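Local coordinates for protein adenosine deaminase 1 (Arthrobacter aurescens, PDB 3RYS) that probably catalyses the zinc-dependent hydrolytic deamination of adenine to hypoxanthine in purine salvage, at residues G224-C227 against M228-T231. Numbering follows the deposited sequence.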
loop_
_atom_site.group_PDB
_atom_site.type_symbol
_atom_site.label_atom_id
_atom_site.label_comp_id
_atom_site.label_asym_id
_atom_site.label_seq_id
_atom_site.Cartn_x
_atom_site.Cartn_y
_atom_site.Cartn_z
ATOM N N GLY A 224 -10.883 2.815 1.911
ATOM C CA GLY A 224 -12.310 2.641 1.706
ATOM C C GLY A 224 -13.161 2.548 2.962
ATOM O O GLY A 224 -14.352 2.259 2.882
ATOM N N ILE A 225 -12.571 2.804 4.125
ATOM C CA ILE A 225 -13.296 2.626 5.378
ATOM C C ILE A 225 -14.474 3.588 5.562
ATOM O O ILE A 225 -15.418 3.289 6.299
ATOM C CB ILE A 225 -12.370 2.724 6.603
ATOM C CG1 ILE A 225 -11.694 4.095 6.649
ATOM C CG2 ILE A 225 -11.340 1.598 6.588
ATOM C CD1 ILE A 225 -11.127 4.444 8.014
ATOM N N ARG A 226 -14.425 4.741 4.900
ATOM C CA ARG A 226 -15.505 5.716 5.045
ATOM C C ARG A 226 -16.741 5.348 4.227
ATOM O O ARG A 226 -17.747 6.057 4.250
ATOM C CB ARG A 226 -15.031 7.134 4.729
ATOM C CG ARG A 226 -14.192 7.746 5.839
ATOM C CD ARG A 226 -14.090 9.247 5.688
ATOM N NE ARG A 226 -15.395 9.887 5.811
ATOM C CZ ARG A 226 -15.645 11.151 5.482
ATOM N NH1 ARG A 226 -14.674 11.914 4.998
ATOM N NH2 ARG A 226 -16.867 11.650 5.627
ATOM N N CYS A 227 -16.671 4.225 3.521
ATOM C CA CYS A 227 -17.818 3.734 2.774
ATOM C C CYS A 227 -18.939 3.369 3.737
ATOM O O CYS A 227 -20.111 3.356 3.366
ATOM C CB CYS A 227 -17.435 2.506 1.951
ATOM S SG CYS A 227 -17.201 1.020 2.948
ATOM N N MET A 228 -18.571 3.071 4.979
ATOM C CA MET A 228 -19.542 2.661 5.985
ATOM C C MET A 228 -20.576 3.750 6.272
ATOM O O MET A 228 -21.591 3.495 6.914
ATOM C CB MET A 228 -18.828 2.253 7.276
ATOM C CG MET A 228 -17.958 1.005 7.156
ATOM S SD MET A 228 -18.909 -0.529 7.058
ATOM C CE MET A 228 -19.238 -0.627 5.306
ATOM N N GLU A 229 -20.323 4.961 5.789
ATOM C CA GLU A 229 -21.220 6.080 6.052
ATOM C C GLU A 229 -22.397 6.111 5.089
ATOM O O GLU A 229 -23.344 6.879 5.268
ATOM C CB GLU A 229 -20.450 7.397 6.011
ATOM C CG GLU A 229 -19.436 7.507 7.132
ATOM C CD GLU A 229 -18.440 8.630 6.927
ATOM O OE1 GLU A 229 -18.658 9.484 6.035
ATOM O OE2 GLU A 229 -17.434 8.646 7.667
ATOM N N ASP A 230 -22.325 5.356 4.043
ATOM C CA ASP A 230 -23.382 5.323 3.108
ATOM C C ASP A 230 -23.814 3.900 2.841
ATOM O O ASP A 230 -23.074 3.121 2.317
ATOM C CB ASP A 230 -22.948 6.019 1.840
ATOM C CG ASP A 230 -24.045 6.191 0.878
ATOM O OD1 ASP A 230 -24.838 5.307 0.712
ATOM O OD2 ASP A 230 -24.125 7.225 0.281
ATOM N N THR A 231 -25.025 3.593 3.241
ATOM C CA THR A 231 -25.641 2.296 3.064
ATOM C C THR A 231 -25.561 1.760 1.682
ATOM O O THR A 231 -25.242 0.650 1.495
ATOM C CB THR A 231 -27.095 2.364 3.480
ATOM O OG1 THR A 231 -27.172 2.178 4.874
ATOM C CG2 THR A 231 -27.916 1.332 2.806
#
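The Glu229 carboxylate comes to the rim of the Arg226 guanidinium rather than to a face. NE and NH2 each hold one of its oxygens. Arg226 NH2 donates to Glu229 OE1 at 2.8 Å, on the syn lone pair. Arg226 NE reaches Glu229 OE2 at 3.0 Å, also from the syn side but tilted out of the carboxylate plane. The two planes stand 49° apart, so this salt bridge is twisted rather than flat. The Arg226 chain bends at chi3 (63°), which turns the guanidinium toward a Glu229 side chain that runs extended beyond CG. The third nitrogen, NH1, bonds to the backbone O of Glu203. With an alanine at Arg226, the Glu229 carboxylate is likely to lose its charged mate and be freer to turn, and Glu203 O would lose this donor.

The backbone beneath is a short 3-10 turn. Glu229 N donates to Arg226 O at 3.2 Å and Asp230 N to Cys227 O at 3.1 Å. The bond from Met228 N to Ile225 O is weak. Away from the salt bridge, Cys227 SG touches Met228 CE at 3.5 Å. Cys227 also packs on Leu237 and Met228 on Val234, both of helix 231-240. Asp230 is the N-cap of that helix, its OD1 accepting from Asp232 N.

The side chain of Ile225 is about 5 Å from that of His223, which binds adenine. Residues 225-229 form a 3-10 turn in the connection from strand 220-221 to helix 231-240, which Asp230 caps, a beta-alpha connection beside the active site of the TIM-barrel deaminase fold.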